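Local coordinates for protein DyP (Bjerkandera adusta, PDB 3MM3) that probably acts as a heme-dependent peroxidase, using hydrogen peroxide to oxidise and so decolorise dyes, at residues 17-22 / 120-125; 176-181 / 326-331; 218-223 / 353-358. The protein carries 1 engineered substitution. All coordinates share one frame; numbering follows the deposited sequence.

Interaction 1: residues 17-22 / 120-125; sequences VGMKKQ and VFLIGS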
loop_
_atom_site.group_PDB
_atom_site.type_symbol
_atom_site.label_atom_id
_atom_site.label_comp_id
_atom_site.label_asym_id
_atom_site.label_seq_id
_atom_site.Cartn_x
_atom_site.Cartn_y
_atom_site.Cartn_z
ATOM N N VAL A 17 -6.779 8.564 -7.911
ATOM C CA VAL A 17 -7.964 8.807 -7.107
ATOM C C VAL A 17 -8.174 7.661 -6.125
ATOM O O VAL A 17 -8.421 7.886 -4.931
ATOM C CB VAL A 17 -9.216 9.012 -8.002
ATOM C CG1 VAL A 17 -10.464 9.245 -7.143
ATOM C CG2 VAL A 17 -8.998 10.182 -8.951
ATOM N N GLY A 18 -8.080 6.437 -6.632
ATOM C CA GLY A 18 -8.284 5.244 -5.822
ATOM C C GLY A 18 -9.689 4.703 -5.982
ATOM O O GLY A 18 -10.666 5.457 -5.904
ATOM N N MET A 19 -9.806 3.399 -6.215
ATOM C CA MET A 19 -11.127 2.792 -6.415
ATOM C C MET A 19 -12.028 2.892 -5.182
ATOM O O MET A 19 -13.224 3.158 -5.315
ATOM C CB MET A 19 -11.003 1.345 -6.879
ATOM C CG MET A 19 -10.437 1.214 -8.272
ATOM S SD MET A 19 -10.427 -0.490 -8.775
ATOM C CE MET A 19 -9.764 -0.300 -10.436
ATOM N N LYS A 20 -11.444 2.702 -3.997
ATOM C CA LYS A 20 -12.175 2.794 -2.718
ATOM C C LYS A 20 -13.440 1.943 -2.721
ATOM O O LYS A 20 -14.469 2.299 -2.133
ATOM C CB LYS A 20 -12.510 4.247 -2.363
ATOM C CG LYS A 20 -11.306 5.164 -2.300
ATOM C CD LYS A 20 -11.712 6.561 -1.874
ATOM C CE LYS A 20 -10.638 7.588 -2.224
ATOM N NZ LYS A 20 -9.388 7.378 -1.450
ATOM N N LYS A 21 -13.361 0.813 -3.405
ATOM C CA LYS A 21 -14.467 -0.111 -3.465
ATOM C C LYS A 21 -14.409 -1.086 -2.298
ATOM O O LYS A 21 -13.335 -1.367 -1.761
ATOM C CB LYS A 21 -14.468 -0.845 -4.810
ATOM C CG LYS A 21 -14.979 -0.001 -5.978
ATOM C CD LYS A 21 -16.489 0.227 -5.890
ATOM C CE LYS A 21 -17.050 0.709 -7.221
ATOM N NZ LYS A 21 -18.527 0.923 -7.202
ATOM N N GLN A 22 -15.572 -1.606 -1.917
ATOM C CA GLN A 22 -15.661 -2.524 -0.783
ATOM C C GLN A 22 -15.051 -3.890 -1.066
ATOM O O GLN A 22 -14.649 -4.597 -0.146
ATOM C CB GLN A 22 -17.112 -2.682 -0.331
ATOM C CG GLN A 22 -17.688 -1.426 0.310
ATOM C CD GLN A 22 -17.285 -1.287 1.760
ATOM O OE1 GLN A 22 -17.730 -2.053 2.616
ATOM N NE2 GLN A 22 -16.440 -0.311 2.044
ATOM N N VAL A 120 -1.811 -7.842 -14.440
ATOM C CA VAL A 120 -2.880 -7.937 -13.462
ATOM C C VAL A 120 -4.050 -7.044 -13.875
ATOM O O VAL A 120 -3.858 -5.871 -14.211
ATOM C CB VAL A 120 -2.372 -7.587 -12.026
ATOM C CG1 VAL A 120 -1.829 -6.144 -11.930
ATOM C CG2 VAL A 120 -3.467 -7.833 -11.008
ATOM N N PHE A 121 -5.250 -7.618 -13.889
ATOM C CA PHE A 121 -6.468 -6.813 -13.919
ATOM C C PHE A 121 -6.882 -6.560 -12.476
ATOM O O PHE A 121 -7.042 -7.513 -11.698
ATOM C CB PHE A 121 -7.625 -7.541 -14.609
ATOM C CG PHE A 121 -7.424 -7.814 -16.071
ATOM C CD1 PHE A 121 -7.951 -6.943 -17.028
ATOM C CD2 PHE A 121 -6.782 -8.964 -16.500
ATOM C CE1 PHE A 121 -7.794 -7.207 -18.389
ATOM C CE2 PHE A 121 -6.629 -9.238 -17.848
ATOM C CZ PHE A 121 -7.130 -8.356 -18.792
ATOM N N LEU A 122 -7.038 -5.291 -12.111
ATOM C CA LEU A 122 -7.566 -4.915 -10.802
ATOM C C LEU A 122 -9.024 -4.549 -10.993
ATOM O O LEU A 122 -9.341 -3.621 -11.744
ATOM C CB LEU A 122 -6.781 -3.749 -10.160
ATOM C CG LEU A 122 -7.191 -3.251 -8.755
ATOM C CD1 LEU A 122 -8.309 -2.280 -8.819
ATOM C CD2 LEU A 122 -7.562 -4.352 -7.776
ATOM N N ILE A 123 -9.900 -5.278 -10.312
ATOM C CA ILE A 123 -11.338 -5.054 -10.406
ATOM C C ILE A 123 -11.848 -4.593 -9.055
ATOM O O ILE A 123 -11.667 -5.294 -8.057
ATOM C CB ILE A 123 -12.093 -6.348 -10.782
ATOM C CG1 ILE A 123 -11.473 -7.033 -12.011
ATOM C CG2 ILE A 123 -13.597 -6.058 -10.973
ATOM C CD1 ILE A 123 -12.006 -8.442 -12.262
ATOM N N GLY A 124 -12.498 -3.433 -9.019
ATOM C CA GLY A 124 -13.107 -2.942 -7.781
ATOM C C GLY A 124 -14.610 -2.928 -7.938
ATOM O O GLY A 124 -15.126 -2.398 -8.918
ATOM N N SER A 125 -15.318 -3.528 -6.988
ATOM C CA SER A 125 -16.775 -3.510 -7.028
ATOM C C SER A 125 -17.356 -3.583 -5.619
ATOM O O SER A 125 -16.634 -3.428 -4.623
ATOM C CB SER A 125 -17.301 -4.620 -7.946
ATOM O OG SER A 125 -18.630 -4.329 -8.353
#

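Interaction 2: residues 176-181 / 326-331; sequences PSVTGW and HAMRSS. With HEM (protoporphyrin IX containing Fe), chain B; CYN (cyanide ion), chain C.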
loop_
_atom_site.group_PDB
_atom_site.type_symbol
_atom_site.label_atom_id
_atom_site.label_comp_id
_atom_site.label_asym_id
_atom_site.label_seq_id
_atom_site.Cartn_x
_atom_site.Cartn_y
_atom_site.Cartn_z
ATOM N N PRO A 176 -0.314 11.546 -0.559
ATOM C CA PRO A 176 0.146 12.817 -1.137
ATOM C C PRO A 176 -0.914 13.415 -2.055
ATOM O O PRO A 176 -1.759 12.698 -2.583
ATOM C CB PRO A 176 1.382 12.402 -1.948
ATOM C CG PRO A 176 1.094 10.966 -2.348
ATOM C CD PRO A 176 0.349 10.371 -1.176
ATOM N N SER A 177 -0.866 14.733 -2.230
ATOM C CA SER A 177 -1.689 15.425 -3.212
ATOM C C SER A 177 -0.770 15.870 -4.352
ATOM O O SER A 177 0.278 16.457 -4.101
ATOM C CB SER A 177 -2.361 16.629 -2.551
ATOM O OG SER A 177 -3.171 17.357 -3.455
ATOM N N VAL A 178 -1.137 15.578 -5.596
ATOM C CA VAL A 178 -0.317 16.028 -6.727
ATOM C C VAL A 178 -0.891 17.285 -7.351
ATOM O O VAL A 178 -2.107 17.453 -7.426
ATOM C CB VAL A 178 -0.099 14.947 -7.837
ATOM C CG1 VAL A 178 0.567 13.703 -7.254
ATOM C CG2 VAL A 178 -1.397 14.608 -8.573
ATOM N N THR A 179 0.003 18.160 -7.791
ATOM C CA THR A 179 -0.394 19.338 -8.540
ATOM C C THR A 179 -0.746 18.943 -9.978
ATOM O O THR A 179 -0.422 17.833 -10.428
ATOM C CB THR A 179 0.703 20.414 -8.509
ATOM O OG1 THR A 179 1.913 19.891 -9.066
ATOM C CG2 THR A 179 0.981 20.843 -7.074
ATOM N N GLY A 180 -1.439 19.839 -10.676
ATOM C CA GLY A 180 -1.839 19.608 -12.065
ATOM C C GLY A 180 -3.303 19.246 -12.242
ATOM O O GLY A 180 -3.767 19.024 -13.363
ATOM N N TRP A 181 -4.037 19.159 -11.138
ATOM C CA TRP A 181 -5.489 18.996 -11.207
ATOM C C TRP A 181 -6.175 19.696 -10.042
ATOM O O TRP A 181 -5.529 20.043 -9.057
ATOM C CB TRP A 181 -5.905 17.515 -11.335
ATOM C CG TRP A 181 -5.704 16.652 -10.119
ATOM C CD1 TRP A 181 -4.558 16.508 -9.394
ATOM C CD2 TRP A 181 -6.673 15.784 -9.513
ATOM N NE1 TRP A 181 -4.755 15.619 -8.368
ATOM C CE2 TRP A 181 -6.042 15.156 -8.418
ATOM C CE3 TRP A 181 -8.017 15.486 -9.783
ATOM C CZ2 TRP A 181 -6.706 14.245 -7.587
ATOM C CZ3 TRP A 181 -8.679 14.576 -8.956
ATOM C CH2 TRP A 181 -8.018 13.968 -7.872
ATOM N N HIS A 326 7.286 10.151 -1.629
ATOM C CA HIS A 326 5.855 9.938 -1.436
ATOM C C HIS A 326 5.306 8.969 -2.458
ATOM O O HIS A 326 5.821 8.875 -3.574
ATOM C CB HIS A 326 5.116 11.275 -1.504
ATOM C CG HIS A 326 5.431 12.170 -0.356
ATOM N ND1 HIS A 326 4.860 12.012 0.887
ATOM C CD2 HIS A 326 6.315 13.188 -0.241
ATOM C CE1 HIS A 326 5.360 12.917 1.712
ATOM N NE2 HIS A 326 6.241 13.644 1.050
ATOM N N ALA A 327 4.258 8.249 -2.068
ATOM C CA ALA A 327 3.608 7.306 -2.971
ATOM C C ALA A 327 2.119 7.248 -2.657
ATOM O O ALA A 327 1.710 7.540 -1.541
ATOM C CB ALA A 327 4.238 5.927 -2.827
ATOM N N MET A 328 1.322 6.840 -3.640
ATOM C CA MET A 328 -0.112 6.614 -3.446
ATOM C C MET A 328 -0.344 5.177 -3.016
ATOM O O MET A 328 0.289 4.265 -3.550
ATOM C CB MET A 328 -0.882 6.858 -4.740
ATOM C CG MET A 328 -0.861 8.294 -5.223
ATOM S SD MET A 328 -1.811 9.413 -4.175
ATOM C CE MET A 328 -1.931 10.832 -5.263
ATOM N N ARG A 329 -1.256 4.963 -2.072
ATOM C CA ARG A 329 -1.573 3.597 -1.628
ATOM C C ARG A 329 -3.021 3.244 -1.899
ATOM O O ARG A 329 -3.909 4.075 -1.698
ATOM C CB ARG A 329 -1.275 3.424 -0.139
ATOM C CG ARG A 329 0.199 3.468 0.186
ATOM C CD ARG A 329 0.469 3.507 1.695
ATOM N NE ARG A 329 -0.194 4.675 2.278
ATOM C CZ ARG A 329 -1.117 4.655 3.239
ATOM N NH1 ARG A 329 -1.473 3.522 3.846
ATOM N NH2 ARG A 329 -1.654 5.803 3.634
ATOM N N SER A 330 -3.270 2.006 -2.327
ATOM C CA SER A 330 -4.657 1.579 -2.576
ATOM C C SER A 330 -4.872 0.129 -2.146
ATOM O O SER A 330 -5.260 -0.718 -2.952
ATOM C CB SER A 330 -5.059 1.808 -4.048
ATOM O OG SER A 330 -6.477 1.737 -4.230
ATOM N N SER A 331 -4.630 -0.139 -0.865
ATOM C CA SER A 331 -4.686 -1.506 -0.335
ATOM C C SER A 331 -6.075 -1.945 0.122
ATOM O O SER A 331 -6.971 -1.125 0.316
ATOM C CB SER A 331 -3.685 -1.655 0.802
ATOM O OG SER A 331 -2.406 -1.202 0.385
HETATM C CHA HEM B . 0.117 4.077 6.808
HETATM C CHB HEM B . -1.003 -0.428 8.127
HETATM C CHC HEM B . 2.375 -2.145 5.132
HETATM C CHD HEM B . 3.592 2.343 3.878
HETATM C C1A HEM B . -0.458 3.017 7.449
HETATM C C2A HEM B . -1.483 3.102 8.459
HETATM C C3A HEM B . -1.784 1.857 8.831
HETATM C C4A HEM B . -0.981 0.948 8.054
HETATM C CMA HEM B . -2.816 1.418 9.884
HETATM C CAA HEM B . -2.066 4.423 9.015
HETATM C CBA HEM B . -3.090 5.079 8.083
HETATM C CGA HEM B . -2.500 6.220 7.282
HETATM O O1A HEM B . -1.687 6.987 7.839
HETATM O O2A HEM B . -2.861 6.392 6.112
HETATM C C1B HEM B . -0.199 -1.293 7.428
HETATM C C2B HEM B . -0.272 -2.736 7.466
HETATM C C3B HEM B . 0.656 -3.211 6.630
HETATM C C4B HEM B . 1.333 -2.072 6.030
HETATM C CMB HEM B . -1.250 -3.533 8.351
HETATM C CAB HEM B . 0.988 -4.679 6.306
HETATM C CBB HEM B . 0.091 -5.667 6.412
HETATM C C1C HEM B . 3.039 -1.080 4.577
HETATM C C2C HEM B . 4.207 -1.168 3.724
HETATM C C3C HEM B . 4.553 0.093 3.386
HETATM C C4C HEM B . 3.611 0.984 4.016
HETATM C CMC HEM B . 4.863 -2.501 3.295
HETATM C CAC HEM B . 5.712 0.572 2.488
HETATM C CBC HEM B . 6.884 -0.060 2.469
HETATM C C1D HEM B . 2.716 3.197 4.487
HETATM C C2D HEM B . 2.677 4.610 4.244
HETATM C C3D HEM B . 1.616 5.146 5.153
HETATM C C4D HEM B . 1.111 4.007 5.867
HETATM C CMD HEM B . 3.514 5.445 3.258
HETATM C CAD HEM B . 1.205 6.612 5.270
HETATM C CBD HEM B . 2.246 7.307 6.145
HETATM C CGD HEM B . 2.018 8.799 6.205
HETATM O O1D HEM B . 2.009 9.356 7.333
HETATM O O2D HEM B . 1.854 9.446 5.145
HETATM N NA HEM B . -0.189 1.689 7.215
HETATM N NB HEM B . 0.793 -0.902 6.536
HETATM N NC HEM B . 2.715 0.244 4.757
HETATM N ND HEM B . 1.762 2.854 5.447
HETATM FE FE HEM B . 1.293 0.956 6.007
HETATM C C CYN C . -0.084 0.729 4.506
HETATM N N CYN C . -0.908 0.544 3.727
#

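Interaction 3: residues 218-223 / 353-358; sequences MAFRHF and GLLFVE. With HEM (protoporphyrin IX containing Fe), chain B; CYN (cyanide ion), chain C.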
loop_
_atom_site.group_PDB
_atom_site.type_symbol
_atom_site.label_atom_id
_atom_site.label_comp_id
_atom_site.label_asym_id
_atom_site.label_seq_id
_atom_site.Cartn_x
_atom_site.Cartn_y
_atom_site.Cartn_z
ATOM N N MET A 218 3.205 0.087 -10.046
ATOM C CA MET A 218 2.598 -0.530 -8.883
ATOM C C MET A 218 3.575 -1.502 -8.231
ATOM O O MET A 218 4.119 -2.396 -8.890
ATOM C CB MET A 218 1.330 -1.277 -9.289
ATOM C CG MET A 218 0.700 -2.061 -8.129
ATOM S SD MET A 218 -0.517 -3.324 -8.554
ATOM C CE MET A 218 -1.905 -2.323 -9.074
ATOM N N ALA A 219 3.785 -1.318 -6.932
ATOM C CA ALA A 219 4.393 -2.340 -6.106
ATOM C C ALA A 219 3.243 -3.059 -5.418
ATOM O O ALA A 219 2.540 -2.484 -4.580
ATOM C CB ALA A 219 5.343 -1.714 -5.084
ATOM N N PHE A 220 3.033 -4.311 -5.810
ATOM C CA PHE A 220 2.017 -5.146 -5.206
ATOM C C PHE A 220 2.685 -6.076 -4.197
ATOM O O PHE A 220 3.736 -6.660 -4.485
ATOM C CB PHE A 220 1.265 -5.972 -6.259
ATOM C CG PHE A 220 0.275 -6.929 -5.652
ATOM C CD1 PHE A 220 -0.978 -6.471 -5.252
ATOM C CD2 PHE A 220 0.605 -8.262 -5.424
ATOM C CE1 PHE A 220 -1.883 -7.328 -4.654
ATOM C CE2 PHE A 220 -0.309 -9.114 -4.827
ATOM C CZ PHE A 220 -1.547 -8.641 -4.444
ATOM N N ARG A 221 2.083 -6.205 -3.016
ATOM C CA ARG A 221 2.559 -7.149 -1.992
ATOM C C ARG A 221 1.390 -7.907 -1.406
ATOM O O ARG A 221 0.369 -7.313 -1.051
ATOM C CB ARG A 221 3.298 -6.442 -0.851
ATOM C CG ARG A 221 4.453 -5.552 -1.287
ATOM C CD ARG A 221 5.726 -6.365 -1.472
ATOM N NE ARG A 221 6.448 -6.553 -0.214
ATOM C CZ ARG A 221 7.340 -7.512 0.023
ATOM N NH1 ARG A 221 7.632 -8.445 -0.889
ATOM N NH2 ARG A 221 7.956 -7.537 1.191
ATOM N N HIS A 222 1.543 -9.220 -1.321
ATOM C CA HIS A 222 0.575 -10.078 -0.669
ATOM C C HIS A 222 1.073 -10.364 0.748
ATOM O O HIS A 222 2.034 -11.107 0.923
ATOM C CB HIS A 222 0.431 -11.372 -1.481
ATOM C CG HIS A 222 -0.519 -12.358 -0.886
ATOM N ND1 HIS A 222 -0.596 -13.664 -1.319
ATOM C CD2 HIS A 222 -1.415 -12.238 0.120
ATOM C CE1 HIS A 222 -1.515 -14.302 -0.617
ATOM N NE2 HIS A 222 -2.018 -13.463 0.272
ATOM N N PHE A 223 0.425 -9.770 1.751
ATOM C CA PHE A 223 0.839 -9.977 3.141
ATOM C C PHE A 223 -0.158 -10.832 3.881
ATOM O O PHE A 223 -1.342 -10.518 3.890
ATOM C CB PHE A 223 0.899 -8.642 3.890
ATOM C CG PHE A 223 1.952 -7.690 3.394
ATOM C CD1 PHE A 223 3.301 -8.052 3.360
ATOM C CD2 PHE A 223 1.597 -6.399 3.014
ATOM C CE1 PHE A 223 4.266 -7.154 2.927
ATOM C CE2 PHE A 223 2.562 -5.490 2.589
ATOM C CZ PHE A 223 3.896 -5.864 2.556
ATOM N N GLY A 353 -5.167 -11.134 5.713
ATOM C CA GLY A 353 -4.064 -10.187 5.582
ATOM C C GLY A 353 -4.412 -8.965 4.780
ATOM O O GLY A 353 -5.540 -8.469 4.843
ATOM N N LEU A 354 -3.432 -8.492 4.020
ATOM C CA LEU A 354 -3.549 -7.242 3.284
ATOM C C LEU A 354 -3.045 -7.444 1.868
ATOM O O LEU A 354 -1.963 -7.986 1.667
ATOM C CB LEU A 354 -2.743 -6.118 3.957
ATOM C CG LEU A 354 -3.009 -4.692 3.448
ATOM C CD1 LEU A 354 -4.448 -4.250 3.784
ATOM C CD2 LEU A 354 -2.022 -3.721 4.047
ATOM N N LEU A 355 -3.849 -7.022 0.900
ATOM C CA LEU A 355 -3.408 -6.927 -0.483
ATOM C C LEU A 355 -2.962 -5.485 -0.667
ATOM O O LEU A 355 -3.780 -4.568 -0.768
ATOM C CB LEU A 355 -4.545 -7.306 -1.456
ATOM C CG LEU A 355 -5.167 -8.679 -1.163
ATOM C CD1 LEU A 355 -6.306 -8.941 -2.126
ATOM C CD2 LEU A 355 -4.136 -9.812 -1.241
ATOM N N PHE A 356 -1.648 -5.297 -0.665
ATOM C CA PHE A 356 -1.039 -3.978 -0.576
ATOM C C PHE A 356 -0.635 -3.473 -1.953
ATOM O O PHE A 356 -0.038 -4.202 -2.750
ATOM C CB PHE A 356 0.155 -4.077 0.369
ATOM C CG PHE A 356 1.015 -2.849 0.431
ATOM C CD1 PHE A 356 0.821 -1.900 1.431
ATOM C CD2 PHE A 356 2.062 -2.671 -0.478
ATOM C CE1 PHE A 356 1.646 -0.768 1.504
ATOM C CE2 PHE A 356 2.894 -1.552 -0.408
ATOM C CZ PHE A 356 2.692 -0.599 0.592
ATOM N N VAL A 357 -0.951 -2.206 -2.202
ATOM C CA VAL A 357 -0.731 -1.585 -3.498
ATOM C C VAL A 357 -0.136 -0.204 -3.262
ATOM O O VAL A 357 -0.719 0.616 -2.551
ATOM C CB VAL A 357 -2.089 -1.464 -4.252
ATOM C CG1 VAL A 357 -1.952 -0.661 -5.515
ATOM C CG2 VAL A 357 -2.662 -2.838 -4.581
ATOM N N GLU A 358 1.020 0.053 -3.858
ATOM C CA GLU A 358 1.630 1.378 -3.760
ATOM C C GLU A 358 2.097 1.823 -5.147
ATOM O O GLU A 358 2.766 1.060 -5.850
ATOM C CB GLU A 358 2.777 1.348 -2.757
ATOM C CG GLU A 358 3.218 2.696 -2.295
ATOM C CD GLU A 358 4.071 2.661 -1.028
ATOM O OE1 GLU A 358 4.778 1.671 -0.785
ATOM O OE2 GLU A 358 4.043 3.650 -0.259
HETATM C CHA HEM B . 0.117 4.077 6.808
HETATM C CHB HEM B . -1.003 -0.428 8.127
HETATM C CHC HEM B . 2.375 -2.145 5.132
HETATM C CHD HEM B . 3.592 2.343 3.878
HETATM C C1A HEM B . -0.458 3.017 7.449
HETATM C C2A HEM B . -1.483 3.102 8.459
HETATM C C3A HEM B . -1.784 1.857 8.831
HETATM C C4A HEM B . -0.981 0.948 8.054
HETATM C CMA HEM B . -2.816 1.418 9.884
HETATM C CAA HEM B . -2.066 4.423 9.015
HETATM C CBA HEM B . -3.090 5.079 8.083
HETATM C CGA HEM B . -2.500 6.220 7.282
HETATM O O1A HEM B . -1.687 6.987 7.839
HETATM O O2A HEM B . -2.861 6.392 6.112
HETATM C C1B HEM B . -0.199 -1.293 7.428
HETATM C C2B HEM B . -0.272 -2.736 7.466
HETATM C C3B HEM B . 0.656 -3.211 6.630
HETATM C C4B HEM B . 1.333 -2.072 6.030
HETATM C CMB HEM B . -1.250 -3.533 8.351
HETATM C CAB HEM B . 0.988 -4.679 6.306
HETATM C CBB HEM B . 0.091 -5.667 6.412
HETATM C C1C HEM B . 3.039 -1.080 4.577
HETATM C C2C HEM B . 4.207 -1.168 3.724
HETATM C C3C HEM B . 4.553 0.093 3.386
HETATM C C4C HEM B . 3.611 0.984 4.016
HETATM C CMC HEM B . 4.863 -2.501 3.295
HETATM C CAC HEM B . 5.712 0.572 2.488
HETATM C CBC HEM B . 6.884 -0.060 2.469
HETATM C C1D HEM B . 2.716 3.197 4.487
HETATM C C2D HEM B . 2.677 4.610 4.244
HETATM C C3D HEM B . 1.616 5.146 5.153
HETATM C C4D HEM B . 1.111 4.007 5.867
HETATM C CMD HEM B . 3.514 5.445 3.258
HETATM C CAD HEM B . 1.205 6.612 5.270
HETATM C CBD HEM B . 2.246 7.307 6.145
HETATM C CGD HEM B . 2.018 8.799 6.205
HETATM O O1D HEM B . 2.009 9.356 7.333
HETATM O O2D HEM B . 1.854 9.446 5.145
HETATM N NA HEM B . -0.189 1.689 7.215
HETATM N NB HEM B . 0.793 -0.902 6.536
HETATM N NC HEM B . 2.715 0.244 4.757
HETATM N ND HEM B . 1.762 2.854 5.447
HETATM FE FE HEM B . 1.293 0.956 6.007
HETATM C C CYN C . -0.084 0.729 4.506
HETATM N N CYN C . -0.908 0.544 3.727
#

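Interaction 1: residues 17-22 / 120-125
Met19 and Lys21 pack against Gly124 where the loop between helix 13-16 and strand 23-31 passes strand 119-125, an inner strand of the four-stranded antiparallel sheet in the first α+β barrel domain. Gly18, just past helix 13-16, is the first residue to leave helical angles, with positive phi, and the N of Met19 is hydrogen-bonded to Asp14 OD1. The extended Met19 side chain then points toward the strand; its end heads for Leu122, but the modelled separations are too short for the detail to be relied on. Better evidence for the approach is Met19 SD, 3.6 Å from Gly124 N, beside the glycine, which has no side chain to stand in the way. After Lys20, Lys21 is the residue nearest in register, its CA 5.3 Å from Gly124 CA. Its chain bends at CB-CG (chi2 -71°), which lays the methylenes along the backbone: Lys21 CG is 3.5 Å from Gly124 C. Beyond this, Lys21 makes a cation-pi contact with Phe66 and a long, weak ion pair with Asp126. Ser125 points its side chain away, and its OG is hydrogen-bonded to Leu64 O. Where the loop turns into Gln22 the backbone of the strand is still close, with Lys21 CB 3.4 Å from Ser125 O.

Interaction 2: residues 176-181 / 326-331
Pro176 packs its ring against His326, Ala327 and Met328 in a buried contact. The ring atoms share their neighbours: CG and CD both touch Ala327 O and Met328 SD, while CB meets His326 CB. Pro176 CB lies 3.9 Å from His326 CB, approaching the imidazole obliquely. Pro176 CD is 3.2 Å from Ala327 O, so the ring rests against a carbonyl oxygen. Pro176 CG is 3.8 Å from Met328 SD, the two side chains crossing at a slant. A bend at CB-CG of Met328 (chi2 -70°) turns the thioether back toward the proline, and Met328 CE comes 3.3 Å from Pro176 O. Val178 CG1 adds a looser apolar contact with the same methyl. No hydrogen bond joins the two segments, so van der Waals packing carries the contact.

The next residue, Arg329, faces the heme. Its guanidinium lies with one face over pyrrole D, HEM C3D standing 3.3 Å from the plane and over its centre. Arg329 NH1 donates to the cyanide N at 3.0 Å (150° at the hydrogen), with that nitrogen in the guanidinium plane at its edge. Arg329 NH2 donates to propionate O2A of the heme at 2.8 Å (148°). A second set of bonds fixes the group's rotation: NH1 also reaches OD1 of Asn171, an engineered residue that binds cyanide too, and NH2 reaches Ser174 O. Gln175 OE1 takes the Arg329 backbone N, so the residues just before Pro176 help position the arginine. Farther out, strand 177-178 pairs in parallel with 191-192 and Val178 touches Leu16 of helix 13-16, while 328-334 forms an outer strand of its sheet beside 353-360.

Interaction 3: residues 218-223 / 353-358
Ala219 pairs with Glu358, Arg221 with Phe356 and Phe223 with Leu354: three hydrogen-bonded pairs of the antiparallel sheet in the C-terminal half of this dimeric α+β barrel fold. The strand axes run 4.8 Å apart at 165°. Each pair has reciprocal N-H to O=C bonds, six in all. Ala219 N to Glu358 O is 2.8 Å and almost straight, while the return bond, Glu358 N to Ala219 O, is 3.0 Å. The intervening Phe220 and Val357 turn their peptide groups outward. Phe220 is backbone-bonded to Glu426 of strand 420-430, its O also accepting from Gln94 NE2, and Val357 N is satisfied by Ser331 OG. Several carbonyls gain a second contact from a CA-H, as at Phe356 O, 3.3 Å from Phe220 CA.

On the face that carries Ala219 and Arg221, the side chains of Phe223, Leu354, Phe356 and Glu358 reach the heme. The Arg221 chain leads away, NH2 in a salt bridge with Asp103 and NH1 bonded to Gln94 OE1, leaving its CG against the Phe356 ring. Phe223 turns its edge to the Phe356 face, an offset edge-to-face pair with centroids 5.7 Å apart and planes at 61°. Phe356 swings out from the sheet (chi1 172°, CG trans to the amide nitrogen) to the distal side of the heme, where its CE1 lies 3.4 Å from HEM C1C and 3.6 Å from the cyanide N.

From the N terminus, interaction 1 closes first: the loop after helix 13-16 meets strand 119-125 across 97 residues, both segments falling in the N-terminal barrel domain, before either of the others opens. Interaction 2 closes 144 residues and interaction 3 closes 129; these two cross, since 218-223 lies between 176-181 and 326-331 while 353-358 follows both, and none nests. Their later segments belong to neighbouring strands of one sheet, with Ser330 N 2.9 Å from Val357 O, a probable hydrogen bond, and both reach heme and cyanide. Interaction 1 touches interaction 2 twice: Val17 meets Trp181 at the far end of 176-181, while Gly18 and Met19 pack on Ser330. Interactions 1 and 3 come near without touching.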